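Local coordinates for protein cytochrome c, 1 heme-binding site (PDB 4RLR) that carries a single heme and probably transfers electrons, being a low-potential cytochrome c essential for accepting electrons from an electrode, at residues 55-59 with 60-64; 97-100 with 101-105. One frame throughout, in Å; residues are numbered along the deposited sequence.

Overall arrangement
Along the chain the two contacts come in series, neither nesting in nor crossing the other. Interaction 1 closes the loop 55-64, which leads from helix 51-55 into helix 65-70 and brings an aspartate to a zinc ion beside a heme propionate. Interaction 2 follows some thirty residues later and closes no loop; it is two successive turns of helix 92-106. Although their centres lie about 17 Å apart, the two regions touch, CG2 of Ile55 packing against CH2 of Trp105 at 3.9 Å. Phe102 and Trp105 also reach helix 65-70, which follows the loop, so the late helix is tied to both helices flanking interaction 1.

Interaction 1. Residues 55-59 with 60-64; sequences IFYTA and WPDTG. With ZN (zinc ion), chain C; HEM (protoporphyrin IX containing Fe), chain B.
Phe56 and Tyr57 meet Pro61 and Asp62 in a local loop contact, where the chain folds back on itself between two short helices and carries Asp62 to a zinc site at a heme propionate. Two backbone bonds close the loop. Asp62 N donates to Phe56 O at 2.8 Å, arriving almost in line with the carbonyl bond, and Gly64 N donates to Thr58 O at 2.8 Å. Ile55 O accepts from both the amide and the hydroxyl of Thr58.

The peptide before Pro61 is cis, and the proline ring lies across Phe56 at about a right angle. Its CD sits over one face of the phenyl ring, 3.6 Å from the centroid, in a CH-pi contact displaced toward CD2 and CE2. Pro61 also presents CG to the middle of one face of the Trp60 indole. Phe56 in turn sets CD1 over the centre of the Tyr57 ring.

Asp62, the centre of an inverse gamma turn, extends its carboxylate with CG anti to the backbone N (chi1 -162°). OD2 passes the edge of the Tyr57 ring, 3.5 Å from CD1. The carboxylate grips zinc in bidentate but unequal fashion, OD2 at 2.0 Å and OD1 at 2.4 Å. Heme propionate O1A and two waters complete the five ligand atoms seen, and one of those waters also donates to propionate O2A. The metal thus bridges two carboxylates, probably easing the repulsion between them.

Tyr29 of helix 29-34 touches both Phe56 and Tyr57, while Trp114 meets Trp60 edge-to-face. Gly64, with positive phi, is the N-cap of helix 65-70, whose Arg68 hydrogen-bonds to Thr63 O and whose Leu66 shares a backbone bond with Tyr57.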
loop_
_atom_site.group_PDB
_atom_site.type_symbol
_atom_site.label_atom_id
_atom_site.label_comp_id
_atom_site.label_asym_id
_atom_site.label_seq_id
_atom_site.Cartn_x
_atom_site.Cartn_y
_atom_site.Cartn_z
ATOM N N ILE A 55 0.670 -3.947 -6.273
ATOM C CA ILE A 55 2.103 -4.290 -6.250
ATOM C C ILE A 55 3.029 -3.246 -6.920
ATOM O O ILE A 55 4.247 -3.244 -6.669
ATOM C CB ILE A 55 2.355 -5.692 -6.796
ATOM C CG1 ILE A 55 2.186 -5.746 -8.318
ATOM C CG2 ILE A 55 1.442 -6.710 -6.072
ATOM C CD1 ILE A 55 2.782 -6.977 -8.936
ATOM N N PHE A 56 2.437 -2.351 -7.727
ATOM C CA PHE A 56 3.107 -1.162 -8.270
ATOM C C PHE A 56 3.857 -0.391 -7.163
ATOM O O PHE A 56 4.946 0.196 -7.391
ATOM C CB PHE A 56 2.049 -0.270 -8.957
ATOM C CG PHE A 56 2.589 0.964 -9.659
ATOM C CD1 PHE A 56 2.840 2.145 -8.942
ATOM C CD2 PHE A 56 2.785 0.974 -11.027
ATOM C CE1 PHE A 56 3.302 3.269 -9.572
ATOM C CE2 PHE A 56 3.255 2.114 -11.665
ATOM C CZ PHE A 56 3.511 3.254 -10.931
ATOM N N TYR A 57 3.274 -0.435 -5.969
ATOM C CA TYR A 57 3.718 0.335 -4.812
ATOM C C TYR A 57 4.562 -0.484 -3.837
ATOM O O TYR A 57 4.819 -0.061 -2.721
ATOM C CB TYR A 57 2.479 0.893 -4.111
ATOM C CG TYR A 57 1.724 1.791 -5.055
ATOM C CD1 TYR A 57 2.102 3.123 -5.214
ATOM C CD2 TYR A 57 0.657 1.298 -5.838
ATOM C CE1 TYR A 57 1.427 3.957 -6.098
ATOM C CE2 TYR A 57 -0.018 2.125 -6.724
ATOM C CZ TYR A 57 0.381 3.442 -6.861
ATOM O OH TYR A 57 -0.263 4.259 -7.734
ATOM N N THR A 58 5.020 -1.645 -4.266
ATOM C CA THR A 58 5.827 -2.476 -3.398
ATOM C C THR A 58 7.261 -2.556 -3.916
ATOM O O THR A 58 8.080 -1.812 -3.435
ATOM C CB THR A 58 5.189 -3.840 -3.131
ATOM O OG1 THR A 58 5.086 -4.573 -4.346
ATOM C CG2 THR A 58 3.802 -3.657 -2.491
ATOM N N ALA A 59 7.569 -3.440 -4.856
ATOM C CA ALA A 59 8.938 -3.534 -5.385
ATOM C C ALA A 59 9.259 -2.545 -6.513
ATOM O O ALA A 59 10.389 -2.027 -6.608
ATOM C CB ALA A 59 9.200 -4.942 -5.873
ATOM N N TRP A 60 8.285 -2.310 -7.402
ATOM C CA TRP A 60 8.553 -1.554 -8.620
ATOM C C TRP A 60 7.238 -1.275 -9.333
ATOM O O TRP A 60 6.375 -2.145 -9.384
ATOM C CB TRP A 60 9.480 -2.365 -9.539
ATOM C CG TRP A 60 9.777 -1.675 -10.830
ATOM C CD1 TRP A 60 10.766 -0.777 -11.072
ATOM C CD2 TRP A 60 9.072 -1.846 -12.062
ATOM N NE1 TRP A 60 10.705 -0.349 -12.375
ATOM C CE2 TRP A 60 9.683 -1.007 -13.008
ATOM C CE3 TRP A 60 7.971 -2.625 -12.455
ATOM C CZ2 TRP A 60 9.214 -0.898 -14.315
ATOM C CZ3 TRP A 60 7.525 -2.532 -13.752
ATOM C CH2 TRP A 60 8.143 -1.673 -14.663
ATOM N N PRO A 61 7.086 -0.076 -9.897
ATOM C CA PRO A 61 8.009 1.077 -9.948
ATOM C C PRO A 61 8.070 1.996 -8.700
ATOM O O PRO A 61 9.090 2.681 -8.529
ATOM C CB PRO A 61 7.486 1.880 -11.149
ATOM C CG PRO A 61 6.608 0.961 -11.897
ATOM C CD PRO A 61 5.993 0.091 -10.863
ATOM N N ASP A 62 7.023 2.047 -7.874
ATOM C CA ASP A 62 7.020 2.997 -6.755
ATOM C C ASP A 62 7.517 2.241 -5.521
ATOM O O ASP A 62 6.778 2.038 -4.537
ATOM C CB ASP A 62 5.634 3.604 -6.556
ATOM C CG ASP A 62 5.633 4.920 -5.722
ATOM O OD1 ASP A 62 6.621 5.326 -5.103
ATOM O OD2 ASP A 62 4.570 5.575 -5.664
ATOM N N THR A 63 8.783 1.830 -5.569
ATOM C CA THR A 63 9.265 0.906 -4.550
ATOM C C THR A 63 9.197 1.480 -3.143
ATOM O O THR A 63 9.471 2.655 -2.912
ATOM C CB THR A 63 10.668 0.295 -4.854
ATOM O OG1 THR A 63 11.544 0.433 -3.740
ATOM C CG2 THR A 63 11.273 0.907 -5.970
ATOM N N GLY A 64 8.788 0.618 -2.219
ATOM C CA GLY A 64 8.608 0.994 -0.831
ATOM C C GLY A 64 7.403 1.851 -0.435
ATOM O O GLY A 64 7.197 2.077 0.760
HETATM ZN ZN ZN C . 5.035 6.879 -4.251
HETATM C CHA HEM B . -1.996 7.858 -1.194
HETATM C CHB HEM B . -2.265 3.297 0.378
HETATM C CHC HEM B . -6.535 4.433 2.305
HETATM C CHD HEM B . -6.546 8.752 0.246
HETATM C C1A HEM B . -1.685 6.558 -0.849
HETATM C C2A HEM B . -0.407 5.946 -1.089
HETATM C C3A HEM B . -0.469 4.685 -0.660
HETATM C C4A HEM B . -1.788 4.464 -0.132
HETATM C CMA HEM B . 0.634 3.621 -0.722
HETATM C CAA HEM B . 0.787 6.672 -1.728
HETATM C CBA HEM B . 0.842 6.549 -3.250
HETATM C CGA HEM B . 2.153 7.174 -3.703
HETATM O O1A HEM B . 3.222 6.532 -3.640
HETATM O O2A HEM B . 2.128 8.338 -4.122
HETATM C C1B HEM B . -3.470 3.215 1.033
HETATM C C2B HEM B . -3.933 2.061 1.734
HETATM C C3B HEM B . -5.109 2.366 2.279
HETATM C C4B HEM B . -5.406 3.735 1.935
HETATM C CMB HEM B . -3.135 0.760 1.738
HETATM C CAB HEM B . -6.011 1.488 3.152
HETATM C CBB HEM B . -5.422 0.842 4.191
HETATM C C1C HEM B . -6.912 5.673 1.877
HETATM C C2C HEM B . -8.172 6.288 2.213
HETATM C C3C HEM B . -8.201 7.496 1.625
HETATM C C4C HEM B . -6.929 7.663 0.951
HETATM C CMC HEM B . -9.271 5.578 3.037
HETATM C CAC HEM B . -9.293 8.603 1.663
HETATM C CBC HEM B . -10.055 8.800 2.762
HETATM C C1D HEM B . -5.334 8.886 -0.369
HETATM C C2D HEM B . -4.975 10.034 -1.156
HETATM C C3D HEM B . -3.549 9.762 -1.618
HETATM C C4D HEM B . -3.205 8.477 -1.049
HETATM C CMD HEM B . -5.885 11.250 -1.462
HETATM C CAD HEM B . -2.667 10.657 -2.495
HETATM C CBD HEM B . -2.116 11.826 -1.687
HETATM C CGD HEM B . -1.072 11.283 -0.746
HETATM O O1D HEM B . 0.002 10.798 -1.171
HETATM O O2D HEM B . -1.325 11.336 0.465
HETATM N NA HEM B . -2.505 5.640 -0.236
HETATM N NB HEM B . -4.377 4.228 1.188
HETATM N NC HEM B . -6.161 6.556 1.127
HETATM N ND HEM B . -4.276 7.991 -0.321
HETATM FE FE HEM B . -4.357 6.014 0.435
HETATM O O HOH W 1 4.506 8.686 -5.025
HETATM O O HOH W 2 5.870 7.009 -2.344
#

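Interaction 2. Residues 97-100 with 101-105; sequences RNLA and VFKAW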
loop_
_atom_site.group_PDB
_atom_site.type_symbol
_atom_site.label_atom_id
_atom_site.label_comp_id
_atom_site.label_asym_id
_atom_site.label_seq_id
_atom_site.Cartn_x
_atom_site.Cartn_y
_atom_site.Cartn_z
ATOM N N ARG A 97 -3.221 -5.329 13.944
ATOM C CA ARG A 97 -3.530 -6.640 13.367
ATOM C C ARG A 97 -3.443 -6.561 11.849
ATOM O O ARG A 97 -2.799 -7.385 11.203
ATOM C CB ARG A 97 -4.928 -7.131 13.766
ATOM C CG ARG A 97 -5.074 -7.542 15.215
ATOM C CD ARG A 97 -6.309 -8.399 15.420
ATOM N NE ARG A 97 -7.530 -7.660 15.127
ATOM C CZ ARG A 97 -8.238 -6.959 16.014
ATOM N NH1 ARG A 97 -7.863 -6.887 17.296
ATOM N NH2 ARG A 97 -9.340 -6.330 15.618
ATOM N N ASN A 98 -4.051 -5.532 11.278
ATOM C CA ASN A 98 -4.048 -5.406 9.825
ATOM C C ASN A 98 -2.680 -5.054 9.256
ATOM O O ASN A 98 -2.314 -5.520 8.164
ATOM C CB ASN A 98 -5.138 -4.426 9.368
ATOM C CG ASN A 98 -6.536 -5.048 9.469
ATOM O OD1 ASN A 98 -6.694 -6.264 9.322
ATOM N ND2 ASN A 98 -7.541 -4.221 9.736
ATOM N N LEU A 99 -1.913 -4.257 9.994
ATOM C CA LEU A 99 -0.567 -3.958 9.575
ATOM C C LEU A 99 0.236 -5.234 9.526
ATOM O O LEU A 99 1.136 -5.367 8.697
ATOM C CB LEU A 99 0.099 -2.968 10.522
ATOM C CG LEU A 99 1.573 -2.674 10.222
ATOM C CD1 LEU A 99 1.779 -2.168 8.772
ATOM C CD2 LEU A 99 2.121 -1.680 11.231
ATOM N N ALA A 100 -0.081 -6.168 10.417
ATOM C CA ALA A 100 0.698 -7.382 10.513
ATOM C C ALA A 100 0.432 -8.268 9.292
ATOM O O ALA A 100 1.331 -8.951 8.834
ATOM C CB ALA A 100 0.404 -8.119 11.829
ATOM N N VAL A 101 -0.790 -8.207 8.759
ATOM C CA VAL A 101 -1.165 -8.945 7.556
ATOM C C VAL A 101 -0.433 -8.375 6.337
ATOM O O VAL A 101 0.075 -9.136 5.501
ATOM C CB VAL A 101 -2.702 -8.913 7.344
ATOM C CG1 VAL A 101 -3.125 -9.673 6.098
ATOM C CG2 VAL A 101 -3.450 -9.480 8.579
ATOM N N PHE A 102 -0.337 -7.055 6.238
ATOM C CA PHE A 102 0.398 -6.458 5.126
ATOM C C PHE A 102 1.901 -6.770 5.182
ATOM O O PHE A 102 2.521 -6.969 4.144
ATOM C CB PHE A 102 0.196 -4.939 5.049
ATOM C CG PHE A 102 -1.063 -4.513 4.348
ATOM C CD1 PHE A 102 -2.254 -4.388 5.056
ATOM C CD2 PHE A 102 -1.056 -4.198 3.007
ATOM C CE1 PHE A 102 -3.408 -3.974 4.429
ATOM C CE2 PHE A 102 -2.197 -3.778 2.360
ATOM C CZ PHE A 102 -3.385 -3.669 3.072
ATOM N N LYS A 103 2.497 -6.815 6.372
ATOM C CA LYS A 103 3.947 -7.111 6.452
ATOM C C LYS A 103 4.241 -8.556 6.019
ATOM O O LYS A 103 5.267 -8.852 5.378
ATOM C CB LYS A 103 4.503 -6.850 7.848
ATOM C CG LYS A 103 4.364 -5.400 8.336
ATOM C CD LYS A 103 5.375 -5.067 9.417
ATOM C CE LYS A 103 5.442 -3.570 9.716
ATOM N NZ LYS A 103 6.240 -3.298 10.948
ATOM N N ALA A 104 3.335 -9.461 6.359
ATOM C CA ALA A 104 3.475 -10.859 5.942
ATOM C C ALA A 104 3.342 -10.990 4.444
ATOM O O ALA A 104 4.034 -11.776 3.809
ATOM C CB ALA A 104 2.442 -11.714 6.614
ATOM N N TRP A 105 2.440 -10.221 3.863
ATOM C CA TRP A 105 2.205 -10.329 2.440
ATOM C C TRP A 105 3.400 -9.774 1.672
ATOM O O TRP A 105 3.868 -10.358 0.700
ATOM C CB TRP A 105 0.938 -9.559 2.071
ATOM C CG TRP A 105 0.666 -9.547 0.600
ATOM C CD1 TRP A 105 0.479 -10.626 -0.198
ATOM C CD2 TRP A 105 0.550 -8.397 -0.242
ATOM N NE1 TRP A 105 0.267 -10.224 -1.500
ATOM C CE2 TRP A 105 0.292 -8.858 -1.551
ATOM C CE3 TRP A 105 0.630 -7.018 -0.019
ATOM C CZ2 TRP A 105 0.115 -7.993 -2.630
ATOM C CZ3 TRP A 105 0.447 -6.162 -1.091
ATOM C CH2 TRP A 105 0.196 -6.652 -2.377
#
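Leu99 and Lys103, one helical turn apart, lay their side chains obliquely against each other on one flank of the helix, while Asn98 and Phe102 meet on the adjoining flank. This is the i to i+4 spacing of an alpha-helix at work: each pair rides on a backbone bond between the same two residues. Leu99 projects with CG anti to its own amide nitrogen (chi1 175°). Lys103 takes the other common helical setting, CG beside the backbone N (chi1 -60°), and runs extended beyond it. With these torsions the outer ends come together, and the methylene next to the ammonium does the touching: Lys103 CE lies 4.0 Å from Leu99 CG and about as far from both methyls. Lower on the same chain, Lys103 CG rests 3.2 Å from Leu99 O. Lys103 also makes a cation-pi contact with Trp109, which Leu99 touches as well.

Phe102 turns the edge of its ring to the preceding turn. CD1 lies 3.3 Å from Asn98 O, which is close to the ring plane. The same oxygen accepts a hydrogen bond from Phe102 N at 3.2 Å, fairly straight (161°), and a weak one from Val101 N. Val101 brings CG2 to within 3.4 Å of Arg97 O, the acceptor of its main amide bond. Lys103 N to Leu99 O and Ala104 N to Ala100 O continue the ladder.

Asn98 ND2 is held by Leu88 O. Val101 and Asn98 rest on helix 5-16, much as the terminal helices pack together in cytochromes c. Phe102 packs on Leu70 of helix 65-70, its side chain about 5 Å from the heme at the nearest atoms. Trp105, bonded through NE1 to Thr128 O, reaches across to helices 51-55 and 65-70, joining this late helix to both.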